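Local coordinates for putative PII-like nitrogen regulatory protein (Shewanella baltica, PDB 3CE8) that is of unknown function but, as a putative PII-like nitrogen regulatory protein of the DUF3240 family, may have a regulatory role, at residues A[21-26]-A[84-89]; A[28-33]-A[104-109]; A[43-48]-A[91-96]; A[54-59]-A[78-83]. One frame throughout, in Å; residues are numbered along the deposited sequence.

Contact 1: A[21-26]-A[84-89]. With EDO (1,2-ethanediol), chain E.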
loop_
_atom_site.group_PDB
_atom_site.type_symbol
_atom_site.label_atom_id
_atom_site.label_comp_id
_atom_site.label_asym_id
_atom_site.label_seq_id
_atom_site.Cartn_x
_atom_site.Cartn_y
_atom_site.Cartn_z
ATOM N N SER A 21 -17.224 -1.042 -1.665
ATOM C CA SER A 21 -17.384 -0.986 -0.160
ATOM C C SER A 21 -17.605 0.393 0.526
ATOM O O SER A 21 -17.216 1.479 0.023
ATOM C CB SER A 21 -16.151 -1.673 0.482
ATOM O OG SER A 21 -16.295 -1.980 1.861
ATOM N N THR A 22 -18.259 0.321 1.686
ATOM C CA THR A 22 -18.504 1.503 2.523
ATOM C C THR A 22 -17.242 1.767 3.362
ATOM O O THR A 22 -17.119 2.794 4.004
ATOM C CB THR A 22 -19.709 1.330 3.432
ATOM O OG1 THR A 22 -19.512 0.168 4.252
ATOM C CG2 THR A 22 -21.012 1.218 2.597
ATOM N N GLU A 23 -16.323 0.802 3.328
ATOM C CA GLU A 23 -14.984 0.927 3.968
ATOM C C GLU A 23 -14.015 1.409 2.927
ATOM O O GLU A 23 -14.063 1.033 1.749
ATOM C CB GLU A 23 -14.420 -0.374 4.548
ATOM C CG GLU A 23 -15.138 -0.875 5.780
ATOM C CD GLU A 23 -14.917 -0.015 7.009
ATOM O OE1 GLU A 23 -13.756 0.347 7.291
ATOM O OE2 GLU A 23 -15.907 0.260 7.716
ATOM N N GLN A 24 -13.130 2.266 3.378
ATOM C CA GLN A 24 -12.116 2.814 2.500
ATOM C C GLN A 24 -10.845 3.046 3.310
ATOM O O GLN A 24 -10.887 3.115 4.527
ATOM C CB GLN A 24 -12.640 4.071 1.810
ATOM C CG GLN A 24 -13.090 5.133 2.758
ATOM C CD GLN A 24 -13.626 6.364 2.049
ATOM O OE1 GLN A 24 -14.192 6.261 0.947
ATOM N NE2 GLN A 24 -13.461 7.554 2.697
ATOM N N LEU A 25 -9.724 3.110 2.618
ATOM C CA LEU A 25 -8.424 3.245 3.261
ATOM C C LEU A 25 -7.833 4.645 3.153
ATOM O O LEU A 25 -7.646 5.141 2.073
ATOM C CB LEU A 25 -7.454 2.228 2.619
ATOM C CG LEU A 25 -6.100 2.015 3.282
ATOM C CD1 LEU A 25 -6.338 1.335 4.628
ATOM C CD2 LEU A 25 -5.119 1.221 2.367
ATOM N N LEU A 26 -7.575 5.289 4.272
ATOM C CA LEU A 26 -6.869 6.572 4.244
ATOM C C LEU A 26 -5.400 6.314 4.383
ATOM O O LEU A 26 -4.972 5.603 5.284
ATOM C CB LEU A 26 -7.295 7.502 5.386
ATOM C CG LEU A 26 -6.495 8.796 5.559
ATOM C CD1 LEU A 26 -6.686 9.774 4.403
ATOM C CD2 LEU A 26 -6.985 9.401 6.843
HETATM N N MSE A 84 -8.071 2.306 7.867
HETATM C CA MSE A 84 -9.327 1.775 7.369
HETATM C C MSE A 84 -10.410 2.441 8.202
HETATM O O MSE A 84 -10.312 2.528 9.435
HETATM C CB MSE A 84 -9.412 0.249 7.514
HETATM C CG MSE A 84 -10.653 -0.337 6.876
HETATM SE SE MSE A 84 -10.470 -0.342 4.962
HETATM C CE MSE A 84 -8.825 -1.359 4.843
ATOM N N HIS A 85 -11.427 2.923 7.508
ATOM C CA HIS A 85 -12.528 3.613 8.131
ATOM C C HIS A 85 -13.761 3.610 7.245
ATOM O O HIS A 85 -13.650 3.490 6.028
ATOM C CB HIS A 85 -12.120 5.070 8.380
ATOM C CG HIS A 85 -11.872 5.849 7.118
ATOM N ND1 HIS A 85 -10.697 5.741 6.390
ATOM C CD2 HIS A 85 -12.651 6.732 6.447
ATOM C CE1 HIS A 85 -10.776 6.515 5.317
ATOM N NE2 HIS A 85 -11.951 7.122 5.322
ATOM N N PRO A 86 -14.941 3.744 7.856
ATOM C CA PRO A 86 -16.145 3.872 7.068
ATOM C C PRO A 86 -16.200 5.200 6.302
ATOM O O PRO A 86 -15.890 6.273 6.829
ATOM C CB PRO A 86 -17.275 3.818 8.110
ATOM C CG PRO A 86 -16.633 3.610 9.467
ATOM C CD PRO A 86 -15.175 3.899 9.307
ATOM N N ALA A 87 -16.625 5.093 5.057
ATOM C CA ALA A 87 -16.736 6.232 4.164
ATOM C C ALA A 87 -17.570 7.327 4.802
ATOM O O ALA A 87 -17.342 8.519 4.596
ATOM C CB ALA A 87 -17.354 5.795 2.791
ATOM N N ALA A 88 -18.496 6.900 5.638
ATOM C CA ALA A 88 -19.457 7.818 6.289
ATOM C C ALA A 88 -18.798 8.754 7.309
ATOM O O ALA A 88 -19.355 9.785 7.673
ATOM C CB ALA A 88 -20.558 7.038 6.985
ATOM N N GLN A 89 -17.601 8.365 7.736
ATOM C CA GLN A 89 -16.853 9.041 8.801
ATOM C C GLN A 89 -15.578 9.686 8.248
ATOM O O GLN A 89 -14.686 10.111 8.982
ATOM C CB GLN A 89 -16.443 8.015 9.836
ATOM C CG GLN A 89 -17.563 7.148 10.338
ATOM C CD GLN A 89 -18.412 7.835 11.351
ATOM O OE1 GLN A 89 -18.050 8.894 11.860
ATOM N NE2 GLN A 89 -19.555 7.231 11.670
HETATM C C1 EDO E . -5.512 -0.663 8.448
HETATM O O1 EDO E . -4.144 -0.634 8.866
HETATM C C2 EDO E . -6.409 -1.253 9.522
HETATM O O2 EDO E . -7.040 -0.072 9.975
#
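The His85 ring and the Gln24 side-chain amide meet with their planes 78° apart. At the edge of the ring, in its plane, lies the backbone N of Leu26, with His85 CE1 3.6 Å from Leu26 N. Leu93 of the helix after this strand and Leu48 of a loop also touch the ring. Gln24 NE2 donates to His85 NE2 at 3.1 Å. The acceptor lies in the amide plane, but the donor stands tilted 32° out of the ring plane. His85 has CG between its backbone N and carbonyl carbon (chi1 65°), which brings NE2 up to the amide. At the other ring nitrogen, ND1 bonds to the carbonyl of Ile83, which is consistent with a proton on ND1 and a lone pair on NE2. Gln24 NE2 also bonds to Gln90 OE1, so two acceptors grip the amide. An alanine in place of His85 would probably leave Gln24 NE2 without one of these acceptors and open a gap beside Leu93. The Glu23 carboxylate, a third flat group, lies along the His85-Pro86 peptide; Glu23 OE1 lies 3.3 Å from His85 C. Leu25 CD1 lies 3.7 Å from CE of selenomethionine Met84 in one of its two conformers, so this contact is less certain. Backbone bonds join Gln24 and His85 both ways, and Ala87 N reaches Thr22 O at 2.6 Å. This antiparallel pairing of the first and third strands is the centre of the ferredoxin-like fold typical of PII-like proteins.

Contact 2: A[28-33]-A[104-109]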
loop_
_atom_site.group_PDB
_atom_site.type_symbol
_atom_site.label_atom_id
_atom_site.label_comp_id
_atom_site.label_asym_id
_atom_site.label_seq_id
_atom_site.Cartn_x
_atom_site.Cartn_y
_atom_site.Cartn_z
ATOM N N LEU A 28 -1.848 8.323 4.619
ATOM C CA LEU A 28 -1.349 9.634 5.081
ATOM C C LEU A 28 0.159 9.604 5.264
ATOM O O LEU A 28 0.680 8.740 5.960
ATOM C CB LEU A 28 -2.060 9.948 6.411
ATOM C CG LEU A 28 -1.643 11.165 7.222
ATOM C CD1 LEU A 28 -1.988 12.477 6.518
ATOM C CD2 LEU A 28 -2.337 11.065 8.566
ATOM N N ILE A 29 0.849 10.514 4.578
ATOM C CA ILE A 29 2.316 10.615 4.643
ATOM C C ILE A 29 2.643 11.788 5.547
ATOM O O ILE A 29 2.620 12.942 5.130
ATOM C CB ILE A 29 2.963 10.782 3.246
ATOM C CG1 ILE A 29 2.469 9.677 2.309
ATOM C CG2 ILE A 29 4.464 10.756 3.326
ATOM C CD1 ILE A 29 2.552 8.309 2.926
ATOM N N ALA A 30 2.951 11.433 6.792
ATOM C CA ALA A 30 3.187 12.346 7.903
ATOM C C ALA A 30 4.638 12.495 8.252
ATOM O O ALA A 30 5.452 11.569 8.175
ATOM C CB ALA A 30 2.421 11.863 9.135
ATOM N N GLN A 31 4.950 13.686 8.706
ATOM C CA GLN A 31 6.324 13.994 9.094
ATOM C C GLN A 31 6.549 13.328 10.430
ATOM O O GLN A 31 5.627 13.151 11.199
ATOM C CB GLN A 31 6.543 15.499 9.138
ATOM C CG GLN A 31 5.771 16.213 8.014
ATOM C CD GLN A 31 6.273 17.601 7.754
ATOM O OE1 GLN A 31 7.484 17.814 7.640
ATOM N NE2 GLN A 31 5.348 18.559 7.619
ATOM N N ASN A 32 7.778 12.917 10.670
ATOM C CA ASN A 32 8.114 12.147 11.881
ATOM C C ASN A 32 7.813 12.842 13.199
ATOM O O ASN A 32 7.566 12.182 14.201
ATOM C CB ASN A 32 9.568 11.637 11.855
ATOM C CG ASN A 32 9.759 10.461 10.872
ATOM O OD1 ASN A 32 8.827 9.689 10.601
ATOM N ND2 ASN A 32 10.976 10.314 10.359
ATOM N N ASP A 33 7.766 14.165 13.175
ATOM C CA ASP A 33 7.531 14.947 14.404
ATOM C C ASP A 33 6.066 14.969 14.897
ATOM O O ASP A 33 5.810 15.051 16.106
ATOM C CB ASP A 33 8.139 16.362 14.314
ATOM C CG ASP A 33 7.593 17.179 13.163
ATOM O OD1 ASP A 33 6.573 16.771 12.564
ATOM O OD2 ASP A 33 8.189 18.237 12.864
ATOM N N ASN A 104 2.112 21.314 10.028
ATOM C CA ASN A 104 2.909 20.313 9.288
ATOM C C ASN A 104 2.099 19.618 8.224
ATOM O O ASN A 104 1.552 18.567 8.479
ATOM C CB ASN A 104 3.416 19.209 10.210
ATOM C CG ASN A 104 4.332 19.712 11.263
ATOM O OD1 ASN A 104 3.896 20.343 12.232
ATOM N ND2 ASN A 104 5.619 19.403 11.117
ATOM N N PRO A 105 2.040 20.189 7.026
ATOM C CA PRO A 105 1.234 19.567 6.001
ATOM C C PRO A 105 1.593 18.143 5.704
ATOM O O PRO A 105 2.754 17.760 5.707
ATOM C CB PRO A 105 1.449 20.454 4.789
ATOM C CG PRO A 105 1.788 21.832 5.395
ATOM C CD PRO A 105 2.538 21.526 6.642
ATOM N N CYS A 106 0.533 17.380 5.492
ATOM C CA CYS A 106 0.608 15.955 5.192
ATOM C C CYS A 106 -0.148 15.526 3.967
ATOM O O CYS A 106 -1.334 15.767 3.830
ATOM C CB CYS A 106 0.113 15.135 6.378
ATOM S SG CYS A 106 1.288 15.381 7.745
ATOM N N ARG A 107 0.566 14.877 3.069
ATOM C CA ARG A 107 -0.075 14.330 1.890
ATOM C C ARG A 107 -0.956 13.182 2.276
ATOM O O ARG A 107 -0.684 12.458 3.225
ATOM C CB ARG A 107 0.911 13.877 0.828
ATOM C CG ARG A 107 1.136 14.946 -0.207
ATOM C CD ARG A 107 1.720 14.353 -1.490
ATOM N NE ARG A 107 1.164 15.007 -2.670
ATOM C CZ ARG A 107 0.021 14.617 -3.234
ATOM N NH1 ARG A 107 -0.668 13.591 -2.706
ATOM N NH2 ARG A 107 -0.435 15.264 -4.309
ATOM N N TYR A 108 -2.056 13.054 1.559
ATOM C CA TYR A 108 -2.923 11.910 1.793
ATOM C C TYR A 108 -3.677 11.509 0.561
ATOM O O TYR A 108 -3.775 12.244 -0.416
ATOM C CB TYR A 108 -3.943 12.188 2.895
ATOM C CG TYR A 108 -5.107 13.033 2.419
ATOM C CD1 TYR A 108 -4.995 14.393 2.308
ATOM C CD2 TYR A 108 -6.309 12.459 2.066
ATOM C CE1 TYR A 108 -6.059 15.186 1.855
ATOM C CE2 TYR A 108 -7.377 13.232 1.610
ATOM C CZ TYR A 108 -7.249 14.594 1.506
ATOM O OH TYR A 108 -8.299 15.378 1.054
ATOM N N TRP A 109 -4.151 10.284 0.632
ATOM C CA TRP A 109 -5.039 9.737 -0.380
ATOM C C TRP A 109 -5.934 8.667 0.204
ATOM O O TRP A 109 -5.670 8.141 1.253
ATOM C CB TRP A 109 -4.330 9.306 -1.668
ATOM C CG TRP A 109 -3.317 8.292 -1.508
ATOM C CD1 TRP A 109 -3.470 6.943 -1.622
ATOM C CD2 TRP A 109 -1.933 8.524 -1.232
ATOM N NE1 TRP A 109 -2.245 6.303 -1.402
ATOM C CE2 TRP A 109 -1.295 7.251 -1.149
ATOM C CE3 TRP A 109 -1.167 9.684 -1.023
ATOM C CZ2 TRP A 109 0.055 7.107 -0.873
ATOM C CZ3 TRP A 109 0.196 9.539 -0.746
ATOM C CH2 TRP A 109 0.787 8.253 -0.677
#
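Ile29, Leu28 and Gln31 bury the most surface here, and each meets strand 106-109 or its approach differently. Ile29 faces Trp109: its CG1 comes obliquely to the six-membered ring, 3.7 Å from Trp109 CH2. The indole is turned there by chi1 of 60°, with CG between the backbone N and the carbonyl carbon. The main chain of Ile29 is held too, its N donating to Arg107 O at 2.8 Å in a nearly straight bond. Leu28 points to the opposite side of the sheet. Its CD1 branch rests on Cys106 CB at 3.4 Å and also reaches Tyr108 CB. Cys106 SG lies over Ala30, 3.6 Å from Ala30 CA. Gln31 reaches back with an extended chain, so that NE2 sits 3.3 Å from Asn104 CB and makes a weak bond to Pro105 O. A valine in place of Gln31 would probably leave Pro105 O without this donor and uncover Asn104 CB. Beyond it, Asn104 ND2 makes another weak bond to Asp33 OD2, the carboxylate and amide planes being almost perpendicular. Residues 106-109 also pair with a strand of a neighbouring subunit, where Tyr108 OH bonds to Gln115 of that subunit. The first strand thus joins the last of a ferredoxin-like sheet, which runs on into the next subunit of the trimer.

Contact 3: A[43-48]-A[91-96]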
loop_
_atom_site.group_PDB
_atom_site.type_symbol
_atom_site.label_atom_id
_atom_site.label_comp_id
_atom_site.label_asym_id
_atom_site.label_seq_id
_atom_site.Cartn_x
_atom_site.Cartn_y
_atom_site.Cartn_z
ATOM N N ILE A 43 -6.306 7.031 18.051
ATOM C CA ILE A 43 -6.674 6.072 19.121
ATOM C C ILE A 43 -7.936 6.536 19.810
ATOM O O ILE A 43 -8.615 5.752 20.483
ATOM C CB ILE A 43 -5.566 5.804 20.222
ATOM C CG1 ILE A 43 -5.198 7.095 20.942
ATOM C CG2 ILE A 43 -4.324 5.116 19.650
ATOM C CD1 ILE A 43 -4.337 6.873 22.146
ATOM N N GLU A 44 -8.282 7.791 19.577
ATOM C CA GLU A 44 -9.396 8.402 20.299
ATOM C C GLU A 44 -10.692 8.372 19.485
ATOM O O GLU A 44 -11.790 8.613 19.973
ATOM C CB GLU A 44 -8.997 9.822 20.677
ATOM C CG GLU A 44 -9.524 10.207 21.992
ATOM C CD GLU A 44 -9.031 9.239 23.087
ATOM O OE1 GLU A 44 -7.792 9.129 23.279
ATOM O OE2 GLU A 44 -9.880 8.593 23.759
ATOM N N LEU A 45 -10.528 8.050 18.220
ATOM C CA LEU A 45 -11.638 7.971 17.270
ATOM C C LEU A 45 -12.296 6.578 17.361
ATOM O O LEU A 45 -11.698 5.548 16.991
ATOM C CB LEU A 45 -11.163 8.310 15.851
ATOM C CG LEU A 45 -10.723 9.771 15.618
ATOM C CD1 LEU A 45 -10.067 9.997 14.243
ATOM C CD2 LEU A 45 -11.903 10.740 15.821
ATOM N N GLU A 46 -13.530 6.580 17.882
ATOM C CA GLU A 46 -14.359 5.353 18.121
ATOM C C GLU A 46 -14.766 4.537 16.917
ATOM O O GLU A 46 -15.107 3.372 17.021
ATOM C CB GLU A 46 -15.663 5.657 18.891
ATOM C CG GLU A 46 -15.514 5.559 20.384
ATOM C CD GLU A 46 -16.799 5.931 21.108
ATOM O OE1 GLU A 46 -17.567 6.781 20.579
ATOM O OE2 GLU A 46 -17.029 5.404 22.222
ATOM N N PHE A 47 -14.757 5.162 15.774
ATOM C CA PHE A 47 -15.229 4.501 14.566
ATOM C C PHE A 47 -14.089 3.764 13.909
ATOM O O PHE A 47 -14.288 3.114 12.906
ATOM C CB PHE A 47 -15.919 5.490 13.606
ATOM C CG PHE A 47 -15.079 6.700 13.243
ATOM C CD1 PHE A 47 -14.079 6.610 12.288
ATOM C CD2 PHE A 47 -15.311 7.928 13.862
ATOM C CE1 PHE A 47 -13.318 7.714 11.969
ATOM C CE2 PHE A 47 -14.556 9.041 13.543
ATOM C CZ PHE A 47 -13.554 8.938 12.602
ATOM N N LEU A 48 -12.904 3.882 14.502
ATOM C CA LEU A 48 -11.678 3.195 14.011
ATOM C C LEU A 48 -11.420 1.934 14.868
ATOM O O LEU A 48 -11.456 1.984 16.100
ATOM C CB LEU A 48 -10.444 4.099 14.056
ATOM C CG LEU A 48 -10.398 5.388 13.236
ATOM C CD1 LEU A 48 -9.065 6.098 13.486
ATOM C CD2 LEU A 48 -10.616 5.100 11.786
ATOM N N ALA A 91 -15.131 12.604 6.765
ATOM C CA ALA A 91 -14.994 14.020 7.146
ATOM C C ALA A 91 -14.459 14.085 8.549
ATOM O O ALA A 91 -13.489 14.781 8.844
ATOM C CB ALA A 91 -16.293 14.718 7.132
ATOM N N ALA A 92 -15.142 13.360 9.421
ATOM C CA ALA A 92 -14.772 13.316 10.843
ATOM C C ALA A 92 -13.288 12.994 10.981
ATOM O O ALA A 92 -12.576 13.633 11.769
ATOM C CB ALA A 92 -15.616 12.285 11.606
ATOM N N LEU A 93 -12.831 12.063 10.147
ATOM C CA LEU A 93 -11.442 11.564 10.217
ATOM C C LEU A 93 -10.452 12.588 9.695
ATOM O O LEU A 93 -9.434 12.861 10.322
ATOM C CB LEU A 93 -11.281 10.251 9.443
ATOM C CG LEU A 93 -9.872 9.623 9.324
ATOM C CD1 LEU A 93 -9.218 9.337 10.662
ATOM C CD2 LEU A 93 -9.936 8.363 8.487
ATOM N N LEU A 94 -10.802 13.216 8.587
ATOM C CA LEU A 94 -9.880 14.141 7.944
ATOM C C LEU A 94 -9.806 15.479 8.681
ATOM O O LEU A 94 -8.731 16.098 8.777
ATOM C CB LEU A 94 -10.233 14.352 6.470
ATOM C CG LEU A 94 -10.081 13.183 5.474
ATOM C CD1 LEU A 94 -10.573 13.622 4.084
ATOM C CD2 LEU A 94 -8.672 12.706 5.389
ATOM N N THR A 95 -10.943 15.932 9.195
ATOM C CA THR A 95 -10.991 17.198 9.948
ATOM C C THR A 95 -10.218 17.035 11.271
ATOM O O THR A 95 -9.564 17.954 11.738
ATOM C CB THR A 95 -12.434 17.672 10.233
ATOM O OG1 THR A 95 -13.158 16.611 10.847
ATOM C CG2 THR A 95 -13.141 18.061 8.976
ATOM N N ALA A 96 -10.284 15.838 11.840
ATOM C CA ALA A 96 -9.593 15.524 13.122
ATOM C C ALA A 96 -8.093 15.540 12.902
ATOM O O ALA A 96 -7.310 16.061 13.706
ATOM C CB ALA A 96 -10.024 14.173 13.661
#
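Leu45 and Leu93 meet through their CD1 methyls, 3.7 Å apart, with the side chains crossing at about a right angle. Leu45 CD1 also reaches Ala96 CB, one turn further along the helix. Phe47 works beside it. The end of its ring lies against the start of this helical segment, with Phe47 CE2 3.9 Å from Ala92 CB and Phe47 CZ 4.1 Å from Leu93 CB. No hydrogen bond crosses the contact; its side-chain contacts are apolar. A type I turn from Leu45 to Leu48, closed by Leu48 N to Leu45 O at 3.2 Å, brings Leu45, Phe47 and Leu48 to the same helix. Phe47 has chi1 of 54°, and this folds its ring back so that Leu45 CB sits over one face, toward the rim. On the helix side, Leu48 CD1 approaches Leu93 more loosely. Further out, Leu93 and Leu48 both touch Ile83 and His85 of the sheet and Leu42 of the first helix. The loop between the first helix and second strand is thereby packed against the second helix, in the helical layer that covers one face of a ferredoxin-like sheet.

Contact 4: A[54-59]-A[78-83]. With EDO (1,2-ethanediol), chain E.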
loop_
_atom_site.group_PDB
_atom_site.type_symbol
_atom_site.label_atom_id
_atom_site.label_comp_id
_atom_site.label_asym_id
_atom_site.label_seq_id
_atom_site.Cartn_x
_atom_site.Cartn_y
_atom_site.Cartn_z
ATOM N N GLY A 54 4.021 2.640 8.990
ATOM C CA GLY A 54 5.347 2.227 8.596
ATOM C C GLY A 54 6.203 3.365 8.099
ATOM O O GLY A 54 5.713 4.414 7.712
ATOM N N ASN A 55 7.495 3.138 8.119
ATOM C CA ASN A 55 8.466 4.103 7.609
ATOM C C ASN A 55 8.605 4.020 6.097
ATOM O O ASN A 55 8.714 2.944 5.532
ATOM C CB ASN A 55 9.841 3.889 8.260
ATOM C CG ASN A 55 9.906 4.439 9.686
ATOM O OD1 ASN A 55 9.159 5.371 10.071
ATOM N ND2 ASN A 55 10.823 3.884 10.472
ATOM N N ILE A 56 8.547 5.173 5.447
ATOM C CA ILE A 56 8.817 5.270 3.997
ATOM C C ILE A 56 9.697 6.489 3.687
ATOM O O ILE A 56 9.801 7.440 4.453
ATOM C CB ILE A 56 7.534 5.245 3.059
ATOM C CG1 ILE A 56 6.565 6.382 3.394
ATOM C CG2 ILE A 56 6.841 3.839 3.031
ATOM C CD1 ILE A 56 7.074 7.717 2.960
ATOM N N CYS A 57 10.369 6.399 2.555
ATOM C CA CYS A 57 11.170 7.484 2.032
ATOM C C CYS A 57 10.347 8.278 0.996
ATOM O O CYS A 57 9.751 7.706 0.079
ATOM C CB CYS A 57 12.404 6.897 1.410
ATOM S SG CYS A 57 13.559 8.106 1.152
ATOM N N GLY A 58 10.274 9.591 1.164
ATOM C CA GLY A 58 9.428 10.426 0.302
ATOM C C GLY A 58 10.097 11.570 -0.407
ATOM O O GLY A 58 10.862 12.339 0.168
ATOM N N PHE A 59 9.807 11.659 -1.695
ATOM C CA PHE A 59 10.296 12.754 -2.526
ATOM C C PHE A 59 9.183 13.743 -2.808
ATOM O O PHE A 59 7.974 13.475 -2.613
ATOM C CB PHE A 59 10.879 12.256 -3.836
ATOM C CG PHE A 59 12.099 11.397 -3.669
ATOM C CD1 PHE A 59 12.013 10.138 -3.104
ATOM C CD2 PHE A 59 13.321 11.832 -4.102
ATOM C CE1 PHE A 59 13.133 9.360 -2.959
ATOM C CE2 PHE A 59 14.443 11.049 -3.955
ATOM C CZ PHE A 59 14.342 9.813 -3.386
ATOM N N PHE A 78 9.589 9.729 6.086
ATOM C CA PHE A 78 8.275 9.938 6.701
ATOM C C PHE A 78 7.678 8.693 7.296
ATOM O O PHE A 78 8.120 7.565 7.137
ATOM C CB PHE A 78 7.230 10.451 5.688
ATOM C CG PHE A 78 7.658 11.661 4.912
ATOM C CD1 PHE A 78 8.439 11.528 3.777
ATOM C CD2 PHE A 78 7.248 12.917 5.285
ATOM C CE1 PHE A 78 8.829 12.623 3.046
ATOM C CE2 PHE A 78 7.639 14.027 4.557
ATOM C CZ PHE A 78 8.427 13.873 3.440
ATOM N N CYS A 79 6.570 8.964 7.920
ATOM C CA CYS A 79 5.791 7.950 8.552
ATOM C C CYS A 79 4.522 7.790 7.737
ATOM O O CYS A 79 3.811 8.742 7.480
ATOM C CB CYS A 79 5.502 8.366 9.995
ATOM S SG CYS A 79 4.568 7.138 10.946
ATOM N N LYS A 80 4.272 6.566 7.308
ATOM C CA LYS A 80 3.107 6.251 6.509
ATOM C C LYS A 80 2.107 5.446 7.314
ATOM O O LYS A 80 2.331 4.287 7.731
ATOM C CB LYS A 80 3.512 5.501 5.237
ATOM C CG LYS A 80 2.383 5.083 4.281
ATOM C CD LYS A 80 2.944 4.065 3.268
ATOM C CE LYS A 80 1.962 3.496 2.277
ATOM N NZ LYS A 80 2.579 2.387 1.467
ATOM N N PHE A 81 0.987 6.129 7.487
ATOM C CA PHE A 81 -0.175 5.628 8.194
ATOM C C PHE A 81 -1.186 5.123 7.201
ATOM O O PHE A 81 -1.401 5.716 6.149
ATOM C CB PHE A 81 -0.875 6.747 8.988
ATOM C CG PHE A 81 -0.138 7.199 10.251
ATOM C CD1 PHE A 81 0.812 8.205 10.202
ATOM C CD2 PHE A 81 -0.444 6.645 11.489
ATOM C CE1 PHE A 81 1.451 8.614 11.350
ATOM C CE2 PHE A 81 0.209 7.045 12.631
ATOM C CZ PHE A 81 1.146 8.029 12.569
ATOM N N GLU A 82 -1.799 4.011 7.558
ATOM C CA GLU A 82 -2.917 3.458 6.800
ATOM C C GLU A 82 -4.047 3.200 7.772
ATOM O O GLU A 82 -3.888 2.479 8.771
ATOM C CB GLU A 82 -2.519 2.197 6.037
ATOM C CG GLU A 82 -1.532 2.494 4.930
ATOM C CD GLU A 82 -1.305 1.347 3.967
ATOM O OE1 GLU A 82 -1.831 0.228 4.143
ATOM O OE2 GLU A 82 -0.601 1.590 2.987
ATOM N N ILE A 83 -5.169 3.843 7.462
ATOM C CA ILE A 83 -6.353 3.871 8.310
ATOM C C ILE A 83 -7.661 3.524 7.604
ATOM O O ILE A 83 -8.254 4.296 6.859
ATOM C CB ILE A 83 -6.499 5.274 8.941
ATOM C CG1 ILE A 83 -5.160 5.695 9.556
ATOM C CG2 ILE A 83 -7.652 5.338 9.976
ATOM C CD1 ILE A 83 -4.956 7.148 9.459
HETATM C C1 EDO E . -5.512 -0.663 8.448
HETATM O O1 EDO E . -4.144 -0.634 8.866
HETATM C C2 EDO E . -6.409 -1.253 9.522
HETATM O O2 EDO E . -7.040 -0.072 9.975
#
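The Phe78 ring lies with its edge against the bare backbone of Gly58. Phe78 CE1 is 3.5 Å from Gly58 O, and Gly58 N lies in the ring plane beside CD1. A CB placed on Gly58 would come 2.6 Å from Phe78 CE1, a clash. The first torsion of Phe78, with CG beside the backbone N (chi1 -52°), leans the ring toward that glycine. Ile56 CD1 packs on Phe78 CB at 3.9 Å, while Ile56 CG1 meets Lys80 CB at 3.7 Å. Lys80 runs fully extended across Ile56 at about a right angle. Four backbone bonds hold the two antiparallel strands: both ways between Gly54 and Lys80, and both ways between Ile56 and Phe78. The shortest of them is Lys80 N to Gly54 O, at 2.6 Å. Beyond the paired residues, Lys80 NZ makes a long salt bridge to Glu82 OE2, 3.6 Å away, and a weak ion pair with Glu82 of a neighbouring subunit. A phosphate ion, probably from the crystallisation liquor, lies close to Lys80. The chemistry therefore changes along Lys80: its stem packs on Ile56, while its charged end probably helps make an anion-attracting spot near the subunit interface.

Overall arrangement
All four contacts belong to one ferredoxin-like domain. Contacts 1, 2 and 4 tie together a four-stranded antiparallel sheet in the order 50-60, 74-86, 23-31, 106-112. Contacts 1 and 2 share strand 23-31; contacts 1 and 4 share strand 74-86. Contacts 2 and 4 are close neighbours, their centres about 8 Å apart, whereas contact 1 lies about 19 Å from each. Contact 3 fastens the loop 43-48 to helix 90-100 in the layer of helices, with its centre about 11 Å from that of contact 1. Along the chain, contact 4 falls between the segments of each other contact. The edge strands of contacts 2 and 4 also pair with a neighbouring subunit, so the sheet helps build the trimer.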